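Local coordinates for halotolerant alpha-type carbonic anhydrase (dCA II) (Dunaliella salina, PDB 1Y7W), which catalyses, as an alpha-type carbonic anhydrase with a zinc ion at its active site, the reversible hydration of carbon dioxide, and tolerates high salt, at residues S220-A225 with H243-P248; P64-G69 with E285-N290; I56-L61 with T139-H144; N76-D81 with I211-Q216. All blocks are in the same frame, centred on the assembly; numbering follows the deposited sequence.

Contact 1 of 4, residues S220-A225 with H243-P248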
loop_
_atom_site.group_PDB
_atom_site.type_symbol
_atom_site.label_atom_id
_atom_site.label_comp_id
_atom_site.label_asym_id
_atom_site.label_seq_id
_atom_site.Cartn_x
_atom_site.Cartn_y
_atom_site.Cartn_z
ATOM N N SER A 220 -2.684 14.835 -5.478
ATOM C CA SER A 220 -3.353 16.099 -5.725
ATOM C C SER A 220 -4.864 16.053 -5.971
ATOM O O SER A 220 -5.540 17.079 -5.804
ATOM C CB SER A 220 -2.653 16.843 -6.872
ATOM O OG SER A 220 -2.514 16.002 -8.021
ATOM N N SER A 221 -5.409 14.888 -6.327
ATOM C CA SER A 221 -6.844 14.776 -6.547
ATOM C C SER A 221 -7.329 13.622 -5.694
ATOM O O SER A 221 -6.569 12.691 -5.392
ATOM C CB SER A 221 -7.138 14.540 -8.036
ATOM O OG SER A 221 -8.313 13.788 -8.210
ATOM N N LEU A 222 -8.571 13.699 -5.255
ATOM C CA LEU A 222 -9.095 12.642 -4.408
ATOM C C LEU A 222 -9.774 11.582 -5.250
ATOM O O LEU A 222 -10.388 10.681 -4.704
ATOM C CB LEU A 222 -10.108 13.192 -3.422
ATOM C CG LEU A 222 -9.481 14.165 -2.423
ATOM C CD1 LEU A 222 -10.557 14.579 -1.433
ATOM C CD2 LEU A 222 -8.314 13.510 -1.710
ATOM N N LYS A 223 -9.677 11.689 -6.577
ATOM C CA LYS A 223 -10.318 10.667 -7.419
ATOM C C LYS A 223 -9.770 9.269 -7.147
ATOM O O LYS A 223 -8.570 9.069 -7.197
ATOM C CB LYS A 223 -10.086 10.969 -8.908
ATOM C CG LYS A 223 -10.982 12.109 -9.399
ATOM C CD LYS A 223 -10.759 12.431 -10.914
ATOM C CE LYS A 223 -9.436 13.166 -11.162
ATOM N NZ LYS A 223 -9.365 13.920 -12.527
ATOM N N TYR A 224 -10.625 8.296 -6.886
ATOM C CA TYR A 224 -10.107 6.945 -6.706
ATOM C C TYR A 224 -11.092 5.850 -7.138
ATOM O O TYR A 224 -12.304 6.059 -7.226
ATOM C CB TYR A 224 -9.685 6.714 -5.231
ATOM C CG TYR A 224 -10.806 6.479 -4.223
ATOM C CD1 TYR A 224 -11.334 7.532 -3.473
ATOM C CD2 TYR A 224 -11.301 5.198 -3.984
ATOM C CE1 TYR A 224 -12.343 7.327 -2.490
ATOM C CE2 TYR A 224 -12.323 4.969 -2.992
ATOM C CZ TYR A 224 -12.831 6.043 -2.264
ATOM O OH TYR A 224 -13.864 5.875 -1.339
ATOM N N ALA A 225 -10.551 4.655 -7.319
ATOM C CA ALA A 225 -11.337 3.501 -7.710
ATOM C C ALA A 225 -11.399 2.597 -6.464
ATOM O O ALA A 225 -10.363 2.280 -5.903
ATOM C CB ALA A 225 -10.632 2.765 -8.835
ATOM N N HIS A 243 -8.774 1.190 -2.135
ATOM C CA HIS A 243 -9.044 2.560 -2.591
ATOM C C HIS A 243 -7.788 2.931 -3.408
ATOM O O HIS A 243 -6.768 3.323 -2.852
ATOM C CB HIS A 243 -9.207 3.526 -1.403
ATOM C CG HIS A 243 -10.169 3.058 -0.352
ATOM N ND1 HIS A 243 -9.902 1.991 0.484
ATOM C CD2 HIS A 243 -11.414 3.486 -0.029
ATOM C CE1 HIS A 243 -10.951 1.769 1.258
ATOM N NE2 HIS A 243 -11.881 2.657 0.968
ATOM N N VAL A 244 -7.850 2.787 -4.727
ATOM C CA VAL A 244 -6.703 3.092 -5.573
ATOM C C VAL A 244 -6.868 4.472 -6.235
ATOM O O VAL A 244 -7.721 4.632 -7.097
ATOM C CB VAL A 244 -6.548 1.992 -6.638
ATOM C CG1 VAL A 244 -5.316 2.258 -7.471
ATOM C CG2 VAL A 244 -6.428 0.648 -5.947
ATOM N N PHE A 245 -6.101 5.471 -5.776
ATOM C CA PHE A 245 -6.173 6.826 -6.328
ATOM C C PHE A 245 -5.657 6.819 -7.738
ATOM O O PHE A 245 -4.604 6.322 -7.979
ATOM C CB PHE A 245 -5.378 7.776 -5.433
ATOM C CG PHE A 245 -6.082 8.015 -4.144
ATOM C CD1 PHE A 245 -6.799 9.196 -3.944
ATOM C CD2 PHE A 245 -6.194 6.978 -3.200
ATOM C CE1 PHE A 245 -7.633 9.370 -2.805
ATOM C CE2 PHE A 245 -7.020 7.112 -2.059
ATOM C CZ PHE A 245 -7.740 8.326 -1.861
ATOM N N THR A 246 -6.391 7.455 -8.636
ATOM C CA THR A 246 -6.021 7.438 -10.038
ATOM C C THR A 246 -5.129 8.582 -10.532
ATOM O O THR A 246 -4.664 8.522 -11.637
ATOM C CB THR A 246 -7.330 7.274 -10.884
ATOM O OG1 THR A 246 -8.269 8.283 -10.524
ATOM C CG2 THR A 246 -7.956 5.903 -10.581
ATOM N N THR A 247 -4.871 9.597 -9.716
ATOM C CA THR A 247 -3.965 10.666 -10.094
ATOM C C THR A 247 -2.648 10.339 -9.422
ATOM O O THR A 247 -2.562 10.242 -8.189
ATOM C CB THR A 247 -4.437 12.007 -9.556
ATOM O OG1 THR A 247 -5.767 12.261 -10.030
ATOM C CG2 THR A 247 -3.480 13.105 -9.985
ATOM N N PRO A 248 -1.592 10.160 -10.217
ATOM C CA PRO A 248 -0.306 9.833 -9.599
ATOM C C PRO A 248 0.529 10.983 -9.064
ATOM O O PRO A 248 0.291 12.161 -9.373
ATOM C CB PRO A 248 0.454 9.093 -10.716
ATOM C CG PRO A 248 -0.130 9.665 -11.990
ATOM C CD PRO A 248 -1.545 10.133 -11.701
HETATM O O HOH W 1 -0.347 14.045 -7.292
HETATM O O HOH W 2 -6.456 10.660 -7.453
#
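The carbonyl oxygen of K223 accepts two clear hydrogen bonds, from T246 N at 3.1 Å and from a water whose oxygen lies 2.7 Å from K223 O. The same water donates to S221 O and accepts from T247 N, so it bridges the two segments beyond the last direct backbone bond. Further along, the pairing is regular antiparallel. A225 and V244 exchange N-H and C=O, with A225 N to V244 O and V244 N to A225 O both 2.8 Å, while Y224 and F245 form the adjoining non-hydrogen-bonded pair.

The side chains of this pair pack on each other. Y224 CB stands 3.8 Å from the centroid of the F245 ring, only 5° off its normal, in a CH-pi contact, and S221 O approaches the edge of the same ring. With CG between its backbone N and carbonyl carbon (chi1 76°), Y224 runs alongside H243, bringing CE2 within 3.4 Å of H243 CD2; the ring planes are inclined by 49°. Its hydroxyl is bonded outside, to V73 N. Trimming F245 to an alanine would probably leave Y224 CB without the ring face beneath it and open a gap beside the L222 carbonyl. Ahead of the strand, S221 OG closes an ST turn by accepting from K223 N, and S221 CB rests on T247 OG1.

The segments belong to a beta hairpin of the central sheet, in which strand 240-251 lies between 224-229 and 166-175; strand 287-289 flanks 224-229 beyond, its Y289 stacked on Y224.

Contact 2 of 4, residues P64-G69 with E285-N290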
loop_
_atom_site.group_PDB
_atom_site.type_symbol
_atom_site.label_atom_id
_atom_site.label_comp_id
_atom_site.label_asym_id
_atom_site.label_seq_id
_atom_site.Cartn_x
_atom_site.Cartn_y
_atom_site.Cartn_z
ATOM N N PRO A 64 -20.850 4.808 -7.199
ATOM C CA PRO A 64 -20.762 4.321 -5.826
ATOM C C PRO A 64 -22.027 3.773 -5.241
ATOM O O PRO A 64 -21.961 2.784 -4.511
ATOM C CB PRO A 64 -20.277 5.541 -5.045
ATOM C CG PRO A 64 -19.506 6.311 -6.083
ATOM C CD PRO A 64 -20.354 6.183 -7.301
ATOM N N SER A 65 -23.174 4.405 -5.524
ATOM C CA SER A 65 -24.406 3.904 -4.929
ATOM C C SER A 65 -24.758 2.510 -5.415
ATOM O O SER A 65 -25.547 1.829 -4.776
ATOM C CB SER A 65 -25.576 4.867 -5.196
ATOM O OG SER A 65 -25.835 4.930 -6.607
ATOM N N SER A 66 -24.154 2.052 -6.521
ATOM C CA SER A 66 -24.475 0.687 -6.991
ATOM C C SER A 66 -23.649 -0.391 -6.306
ATOM O O SER A 66 -23.812 -1.581 -6.579
ATOM C CB SER A 66 -24.299 0.575 -8.511
ATOM O OG SER A 66 -22.937 0.705 -8.943
ATOM N N ARG A 67 -22.758 0.022 -5.392
ATOM C CA ARG A 67 -21.918 -0.934 -4.676
ATOM C C ARG A 67 -22.601 -1.394 -3.424
ATOM O O ARG A 67 -22.780 -0.595 -2.509
ATOM C CB ARG A 67 -20.557 -0.311 -4.285
ATOM C CG ARG A 67 -19.622 -1.290 -3.596
ATOM C CD ARG A 67 -18.301 -0.609 -3.297
ATOM N NE ARG A 67 -17.295 -1.526 -2.738
ATOM C CZ ARG A 67 -16.061 -1.125 -2.443
ATOM N NH1 ARG A 67 -15.154 -1.979 -1.931
ATOM N NH2 ARG A 67 -15.762 0.160 -2.651
ATOM N N SER A 68 -22.975 -2.672 -3.363
ATOM C CA SER A 68 -23.653 -3.191 -2.166
ATOM C C SER A 68 -22.664 -3.475 -1.035
ATOM O O SER A 68 -21.592 -4.050 -1.267
ATOM C CB SER A 68 -24.362 -4.554 -2.426
ATOM O OG SER A 68 -25.229 -4.532 -3.545
ATOM N N GLY A 69 -23.048 -3.105 0.174
ATOM C CA GLY A 69 -22.229 -3.414 1.325
ATOM C C GLY A 69 -21.057 -2.523 1.713
ATOM O O GLY A 69 -20.530 -2.744 2.782
ATOM N N GLU A 285 -17.293 -5.594 -9.592
ATOM C CA GLU A 285 -17.273 -4.358 -10.392
ATOM C C GLU A 285 -16.317 -3.467 -9.609
ATOM O O GLU A 285 -15.975 -3.793 -8.469
ATOM C CB GLU A 285 -18.632 -3.649 -10.488
ATOM C CG GLU A 285 -19.717 -4.427 -11.211
ATOM C CD GLU A 285 -19.487 -4.539 -12.704
ATOM O OE1 GLU A 285 -18.565 -3.852 -13.227
ATOM O OE2 GLU A 285 -20.235 -5.324 -13.370
ATOM N N VAL A 286 -15.859 -2.378 -10.222
ATOM C CA VAL A 286 -14.936 -1.447 -9.552
ATOM C C VAL A 286 -15.728 -0.153 -9.616
ATOM O O VAL A 286 -16.370 0.116 -10.611
ATOM C CB VAL A 286 -13.593 -1.368 -10.311
ATOM C CG1 VAL A 286 -12.582 -0.443 -9.542
ATOM C CG2 VAL A 286 -12.974 -2.794 -10.407
ATOM N N TYR A 287 -15.649 0.663 -8.570
ATOM C CA TYR A 287 -16.465 1.883 -8.489
ATOM C C TYR A 287 -15.614 3.140 -8.465
ATOM O O TYR A 287 -14.487 3.102 -8.012
ATOM C CB TYR A 287 -17.361 1.759 -7.226
ATOM C CG TYR A 287 -18.099 0.442 -7.204
ATOM C CD1 TYR A 287 -17.500 -0.714 -6.694
ATOM C CD2 TYR A 287 -19.375 0.336 -7.764
ATOM C CE1 TYR A 287 -18.148 -1.945 -6.738
ATOM C CE2 TYR A 287 -20.030 -0.887 -7.824
ATOM C CZ TYR A 287 -19.422 -2.011 -7.312
ATOM O OH TYR A 287 -20.115 -3.165 -7.289
ATOM N N LYS A 288 -16.140 4.231 -9.010
ATOM C CA LYS A 288 -15.428 5.499 -9.037
ATOM C C LYS A 288 -15.924 6.451 -7.953
ATOM O O LYS A 288 -17.120 6.703 -7.823
ATOM C CB LYS A 288 -15.570 6.170 -10.398
ATOM C CG LYS A 288 -16.984 6.328 -10.905
ATOM C CD LYS A 288 -16.882 6.999 -12.232
ATOM C CE LYS A 288 -18.203 7.087 -12.959
ATOM N NZ LYS A 288 -17.864 7.760 -14.302
ATOM N N TYR A 289 -14.974 7.008 -7.217
ATOM C CA TYR A 289 -15.273 7.917 -6.124
ATOM C C TYR A 289 -14.614 9.279 -6.354
ATOM O O TYR A 289 -13.468 9.384 -6.805
ATOM C CB TYR A 289 -14.773 7.302 -4.813
ATOM C CG TYR A 289 -15.478 6.014 -4.418
ATOM C CD1 TYR A 289 -15.010 4.777 -4.859
ATOM C CD2 TYR A 289 -16.653 6.044 -3.667
ATOM C CE1 TYR A 289 -15.702 3.608 -4.572
ATOM C CE2 TYR A 289 -17.363 4.870 -3.351
ATOM C CZ TYR A 289 -16.874 3.659 -3.814
ATOM O OH TYR A 289 -17.505 2.485 -3.495
ATOM N N ASN A 290 -15.352 10.318 -6.015
ATOM C CA ASN A 290 -14.919 11.701 -6.160
ATOM C C ASN A 290 -14.679 12.102 -7.607
ATOM O O ASN A 290 -13.893 13.001 -7.869
ATOM C CB ASN A 290 -13.644 12.002 -5.331
ATOM C CG ASN A 290 -13.789 11.597 -3.868
ATOM O OD1 ASN A 290 -14.777 11.928 -3.218
ATOM N ND2 ASN A 290 -12.817 10.862 -3.348
HETATM O O HOH W 3 -19.911 2.729 -2.565
HETATM O O HOH W 4 -22.518 -3.604 -8.575
#
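R67 NH2 donates to the hydroxyl of Y289 at 3.0 Å, with the oxygen only 5° out of the guanidinium plane. Y289 OH in turn gives its proton to a water 2.6 Å away, and that water donates to P64 O. The other terminal nitrogen, NH1, forms a salt bridge with D228, so the group is fixed at two corners. A second water links Y287 OH with S66 O.

These bonds tie a 3-10 turn, closed by R67 N to P64 O, to strand 287-289, which forms one border of the large mixed sheet of this alpha-type carbonic anhydrase and pairs there with strand 224-229.

Apolar packing centres on Y287. R67 CB sits over the middle of its ring, 3.5 Å from the centroid, and the chain, extended from CG to NE with CG anti to the backbone N (chi1 -177°), passes across the same face before reaching Y289. Guanidinium and ring planes are 7° apart. S66 OG, bonded to E63 O, meets the Y287 ring at its edge. A serine in place of Y287 would probably strip the aliphatic part of R67 of the flat surface it lies on and leave the water at S66 O without its tyrosine partner. Beside this, the P64 ring lies against Y289, the two side chains running in opposite senses, with P64 CB 3.4 Å from Y289 CE2, while P64 CG presses on K288 O at 3.0 Å.

Contact 3 of 4, residues I56-L61 with T139-H144; sequences INTNQL and TINGIH
I56 and I140 pair as neighbours in a short parallel bridge, with I56 N donating to T139 O and N141 N to I56 O, each bond 2.8 Å long and the second almost straight at 174°. Past the bridge the backbones stop pairing, and the side-chain amide of N141 continues the connection. Its ND2 donates to T58 OG1 at 2.9 Å, the hydroxyl oxygen lying within 5° of the amide plane, and its OD1 accepts from T58 N at 3.0 Å. Both ends of the amide therefore hold one residue, which fixes its rotation. N141 places CG anti to its carbonyl carbon (chi1 -59°), turning the amide toward T58 N and OG1. The T58 hydroxyl lies between its own N and carbonyl carbon, where it meets ND2, and the CG2 branch is left to approach I140 CG2 at 4.2 Å. I56 and I140 project to the same face of the pair, and I56 CG1 packs on T139 O at 3.5 Å. Outside the two segments, D55 OD1 bonds both T139 OG1 and G142 N.

N141 and G142 are the central residues of a type I' turn, both with positive phi, closed by reciprocal backbone bonds between I140 and I143. Asn-Gly is the classic sequence for this turn, which here follows strand 139-140 and places the N141 amide against the loop after strand 55-56.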
loop_
_atom_site.group_PDB
_atom_site.type_symbol
_atom_site.label_atom_id
_atom_site.label_comp_id
_atom_site.label_asym_id
_atom_site.label_seq_id
_atom_site.Cartn_x
_atom_site.Cartn_y
_atom_site.Cartn_z
ATOM N N ILE A 56 -7.388 -1.335 -13.327
ATOM C CA ILE A 56 -8.452 -0.378 -13.084
ATOM C C ILE A 56 -8.733 0.254 -14.472
ATOM O O ILE A 56 -7.947 1.045 -14.967
ATOM C CB ILE A 56 -8.005 0.759 -12.120
ATOM C CG1 ILE A 56 -7.394 0.200 -10.821
ATOM C CG2 ILE A 56 -9.209 1.662 -11.767
ATOM C CD1 ILE A 56 -8.346 -0.630 -10.044
ATOM N N ASN A 57 -9.854 -0.124 -15.070
ATOM C CA ASN A 57 -10.249 0.384 -16.375
ATOM C C ASN A 57 -11.195 1.523 -16.064
ATOM O O ASN A 57 -12.361 1.312 -15.701
ATOM C CB ASN A 57 -10.952 -0.736 -17.148
ATOM C CG ASN A 57 -11.342 -0.321 -18.535
ATOM O OD1 ASN A 57 -11.830 0.762 -18.735
ATOM N ND2 ASN A 57 -11.150 -1.209 -19.500
ATOM N N THR A 58 -10.708 2.737 -16.212
ATOM C CA THR A 58 -11.529 3.867 -15.855
ATOM C C THR A 58 -12.820 4.032 -16.657
ATOM O O THR A 58 -13.757 4.636 -16.156
ATOM C CB THR A 58 -10.711 5.167 -15.855
ATOM O OG1 THR A 58 -10.056 5.326 -17.115
ATOM C CG2 THR A 58 -9.666 5.103 -14.765
ATOM N N ASN A 59 -12.903 3.467 -17.857
ATOM C CA ASN A 59 -14.162 3.577 -18.592
ATOM C C ASN A 59 -15.234 2.592 -18.112
ATOM O O ASN A 59 -16.388 2.704 -18.496
ATOM C CB ASN A 59 -13.930 3.444 -20.086
ATOM C CG ASN A 59 -13.761 4.791 -20.722
ATOM O OD1 ASN A 59 -12.682 5.396 -20.657
ATOM N ND2 ASN A 59 -14.858 5.315 -21.297
ATOM N N GLN A 60 -14.838 1.633 -17.267
ATOM C CA GLN A 60 -15.769 0.674 -16.699
ATOM C C GLN A 60 -16.116 0.909 -15.251
ATOM O O GLN A 60 -16.798 0.073 -14.655
ATOM C CB GLN A 60 -15.231 -0.724 -16.821
ATOM C CG GLN A 60 -14.809 -1.013 -18.230
ATOM C CD GLN A 60 -15.707 -2.028 -18.894
ATOM O OE1 GLN A 60 -15.229 -2.856 -19.714
ATOM N NE2 GLN A 60 -17.025 -1.978 -18.578
ATOM N N LEU A 61 -15.700 2.014 -14.665
ATOM C CA LEU A 61 -16.024 2.239 -13.240
ATOM C C LEU A 61 -17.535 2.518 -13.075
ATOM O O LEU A 61 -18.128 3.262 -13.874
ATOM C CB LEU A 61 -15.200 3.417 -12.690
ATOM C CG LEU A 61 -13.682 3.182 -12.821
ATOM C CD1 LEU A 61 -12.894 4.414 -12.299
ATOM C CD2 LEU A 61 -13.313 1.933 -12.032
ATOM N N THR A 139 -2.739 -1.764 -12.129
ATOM C CA THR A 139 -2.464 -1.041 -13.370
ATOM C C THR A 139 -3.711 -0.168 -13.569
ATOM O O THR A 139 -4.772 -0.459 -12.998
ATOM C CB THR A 139 -2.285 -1.967 -14.613
ATOM O OG1 THR A 139 -3.384 -2.869 -14.718
ATOM C CG2 THR A 139 -0.971 -2.718 -14.552
ATOM N N ILE A 140 -3.585 0.922 -14.343
ATOM C CA ILE A 140 -4.683 1.827 -14.652
ATOM C C ILE A 140 -4.724 1.851 -16.192
ATOM O O ILE A 140 -3.737 2.201 -16.856
ATOM C CB ILE A 140 -4.433 3.255 -14.088
ATOM C CG1 ILE A 140 -4.271 3.181 -12.551
ATOM C CG2 ILE A 140 -5.651 4.126 -14.345
ATOM C CD1 ILE A 140 -3.981 4.578 -11.914
ATOM N N ASN A 141 -5.865 1.450 -16.732
ATOM C CA ASN A 141 -6.025 1.276 -18.172
ATOM C C ASN A 141 -4.875 0.461 -18.782
ATOM O O ASN A 141 -4.360 0.756 -19.865
ATOM C CB ASN A 141 -6.251 2.646 -18.849
ATOM C CG ASN A 141 -7.466 3.314 -18.297
ATOM O OD1 ASN A 141 -8.506 2.686 -18.204
ATOM N ND2 ASN A 141 -7.341 4.558 -17.872
ATOM N N GLY A 142 -4.490 -0.622 -18.100
ATOM C CA GLY A 142 -3.412 -1.464 -18.616
ATOM C C GLY A 142 -1.982 -0.988 -18.444
ATOM O O GLY A 142 -1.052 -1.657 -18.875
ATOM N N ILE A 143 -1.803 0.183 -17.840
ATOM C CA ILE A 143 -0.480 0.753 -17.651
ATOM C C ILE A 143 0.049 0.612 -16.233
ATOM O O ILE A 143 -0.705 0.884 -15.312
ATOM C CB ILE A 143 -0.565 2.251 -17.975
ATOM C CG1 ILE A 143 -1.044 2.410 -19.411
ATOM C CG2 ILE A 143 0.761 2.996 -17.689
ATOM C CD1 ILE A 143 -0.170 1.711 -20.363
ATOM N N HIS A 144 1.306 0.198 -16.097
ATOM C CA HIS A 144 2.023 0.103 -14.811
ATOM C C HIS A 144 2.678 1.455 -14.492
ATOM O O HIS A 144 2.876 2.311 -15.403
ATOM C CB HIS A 144 3.151 -0.956 -14.829
ATOM C CG HIS A 144 2.670 -2.386 -14.691
ATOM N ND1 HIS A 144 2.496 -3.001 -13.463
ATOM C CD2 HIS A 144 2.346 -3.320 -15.630
ATOM C CE1 HIS A 144 2.098 -4.255 -13.650
ATOM N NE2 HIS A 144 2.004 -4.476 -14.952
HETATM O O HOH W 5 -10.953 2.941 -19.712
#

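Contact 4 of 4, residues N76-D81 with I211-Q216; sequences NGLNVD and INVKTQ
K214 CB lies against two carbonyl oxygens of the opposing loop, 3.4 Å from L78 O and 3.6 Å from V80 O, and its CG follows on to D81 N. No clear direct hydrogen bond joins the segments; the meeting is one of van der Waals packing assisted by water. The apolar part is L78 crossing V213, CD2 to CG1 at 3.8 Å, with V213 CG1 also resting on L78 O. Farther along the loop, T215 CG2 approaches the carboxylate of D81, whose OD1 is bonded to A83 N in its own loop.

A bridging water forms the next layer. It accepts from K214 N at 2.9 Å, satisfying an N-H of the first helical turn, and lies 2.7 Å from V80 O.

Behind these atoms, each backbone is set by its own bonds. The loop bends through a 3-10 turn closed by N79 N to N76 O, which presents L78 O to the helix; V80 O comes from the chain just after it. N212 occupies the N-cap position: its N-H donates to Q216 OE1 at 2.8 Å, in the carbonyl plane of that amide and at 168°, while its carbonyl receives Q216 N. K214, with CG anti to the backbone N (chi1 164°) and a bend at chi2 (70°), is directed along the loop.

The loop continues into the sodium site of G82, Q84 and G87, the V80 side chain being about 7 Å from the ion. Strand 211-212 pairs with 89-90, whose L90 touches V213, and F182 of helix 181-195 packs on I211 and Q216.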
loop_
_atom_site.group_PDB
_atom_site.type_symbol
_atom_site.label_atom_id
_atom_site.label_comp_id
_atom_site.label_asym_id
_atom_site.label_seq_id
_atom_site.Cartn_x
_atom_site.Cartn_y
_atom_site.Cartn_z
ATOM N N ASN A 76 -11.430 11.927 6.419
ATOM C CA ASN A 76 -11.267 12.641 7.672
ATOM C C ASN A 76 -9.837 13.184 7.871
ATOM O O ASN A 76 -9.356 13.903 6.969
ATOM C CB ASN A 76 -11.752 11.729 8.778
ATOM C CG ASN A 76 -13.275 11.547 8.716
ATOM O OD1 ASN A 76 -13.962 12.417 8.184
ATOM N ND2 ASN A 76 -13.788 10.479 9.257
ATOM N N GLY A 77 -9.179 12.797 8.968
ATOM C CA GLY A 77 -7.847 13.296 9.278
ATOM C C GLY A 77 -6.792 13.033 8.228
ATOM O O GLY A 77 -5.803 13.765 8.209
ATOM N N LEU A 78 -6.945 11.993 7.387
ATOM C CA LEU A 78 -5.939 11.764 6.328
ATOM C C LEU A 78 -5.934 12.893 5.315
ATOM O O LEU A 78 -4.909 13.172 4.722
ATOM C CB LEU A 78 -6.227 10.453 5.573
ATOM C CG LEU A 78 -6.239 9.223 6.461
ATOM C CD1 LEU A 78 -6.675 7.999 5.611
ATOM C CD2 LEU A 78 -4.915 9.003 7.106
ATOM N N ASN A 79 -7.073 13.546 5.109
ATOM C CA ASN A 79 -7.145 14.618 4.114
ATOM C C ASN A 79 -7.223 16.039 4.664
ATOM O O ASN A 79 -7.772 16.933 4.020
ATOM C CB ASN A 79 -8.330 14.352 3.154
ATOM C CG ASN A 79 -8.231 15.145 1.876
ATOM O OD1 ASN A 79 -7.162 15.314 1.321
ATOM N ND2 ASN A 79 -9.366 15.632 1.390
ATOM N N VAL A 80 -6.706 16.217 5.868
ATOM C CA VAL A 80 -6.629 17.527 6.510
ATOM C C VAL A 80 -5.153 17.701 6.869
ATOM O O VAL A 80 -4.542 16.802 7.487
ATOM C CB VAL A 80 -7.538 17.609 7.811
ATOM C CG1 VAL A 80 -7.365 18.991 8.517
ATOM C CG2 VAL A 80 -8.991 17.432 7.428
ATOM N N ASP A 81 -4.587 18.834 6.426
ATOM C CA ASP A 81 -3.179 19.211 6.688
ATOM C C ASP A 81 -2.852 18.779 8.111
ATOM O O ASP A 81 -3.547 19.163 9.065
ATOM C CB ASP A 81 -3.048 20.731 6.597
ATOM C CG ASP A 81 -1.602 21.234 6.735
ATOM O OD1 ASP A 81 -0.742 20.608 7.329
ATOM O OD2 ASP A 81 -1.355 22.334 6.246
ATOM N N ILE A 211 5.476 12.522 9.625
ATOM C CA ILE A 211 4.917 12.644 8.277
ATOM C C ILE A 211 3.499 13.231 8.257
ATOM O O ILE A 211 2.617 12.726 8.956
ATOM C CB ILE A 211 4.851 11.217 7.665
ATOM C CG1 ILE A 211 6.284 10.628 7.621
ATOM C CG2 ILE A 211 4.157 11.242 6.288
ATOM C CD1 ILE A 211 6.306 9.141 7.138
ATOM N N ASN A 212 3.303 14.226 7.406
ATOM C CA ASN A 212 2.037 14.932 7.233
ATOM C C ASN A 212 1.296 14.135 6.126
ATOM O O ASN A 212 1.622 14.225 4.935
ATOM C CB ASN A 212 2.373 16.373 6.796
ATOM C CG ASN A 212 1.147 17.316 6.760
ATOM O OD1 ASN A 212 1.263 18.554 7.061
ATOM N ND2 ASN A 212 -0.008 16.786 6.361
ATOM N N VAL A 213 0.312 13.340 6.531
ATOM C CA VAL A 213 -0.370 12.481 5.564
ATOM C C VAL A 213 -0.912 13.218 4.372
ATOM O O VAL A 213 -0.642 12.856 3.208
ATOM C CB VAL A 213 -1.495 11.659 6.239
ATOM C CG1 VAL A 213 -2.193 10.745 5.176
ATOM C CG2 VAL A 213 -0.897 10.756 7.281
ATOM N N LYS A 214 -1.663 14.276 4.650
ATOM C CA LYS A 214 -2.284 15.023 3.582
ATOM C C LYS A 214 -1.309 15.707 2.632
ATOM O O LYS A 214 -1.492 15.677 1.389
ATOM C CB LYS A 214 -3.253 16.037 4.200
ATOM C CG LYS A 214 -3.717 17.159 3.267
ATOM C CD LYS A 214 -4.646 16.623 2.205
ATOM C CE LYS A 214 -5.639 17.705 1.744
ATOM N NZ LYS A 214 -4.889 18.707 0.937
ATOM N N THR A 215 -0.277 16.333 3.186
ATOM C CA THR A 215 0.646 17.035 2.300
ATOM C C THR A 215 1.747 16.170 1.698
ATOM O O THR A 215 2.230 16.449 0.604
ATOM C CB THR A 215 1.307 18.284 3.033
ATOM O OG1 THR A 215 2.225 17.830 4.044
ATOM C CG2 THR A 215 0.209 19.142 3.701
ATOM N N GLN A 216 2.118 15.104 2.384
ATOM C CA GLN A 216 3.197 14.307 1.867
ATOM C C GLN A 216 2.839 13.026 1.122
ATOM O O GLN A 216 3.615 12.595 0.279
ATOM C CB GLN A 216 4.164 13.972 3.005
ATOM C CG GLN A 216 4.849 15.257 3.516
ATOM C CD GLN A 216 5.852 14.954 4.600
ATOM O OE1 GLN A 216 5.477 14.658 5.736
ATOM N NE2 GLN A 216 7.156 15.008 4.249
HETATM O O HOH W 6 -2.707 14.764 7.345
#

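Overall arrangement
All four contacts are partly buried, contact 1 the most central and contact 2 the most peripheral. Contacts 1 and 2 share the large mixed sheet: strand 224-229 takes part in the first and neighbours strand 287-289 of the second, and L222 O to N290 ND2 links them. Contact 1, with five of eleven touching residues buried, relies on regular strand bonds and aromatics; contact 2 uses an arginine, two tyrosines and waters. Contact 3 is a separate parallel pair extended by an asparagine amide, yet I56 and L61 pack on A225 and V286. Contact 4, on a helix start, is mainly water and packing; it meets contact 1 through N79 and L222, but not contacts 2 or 3.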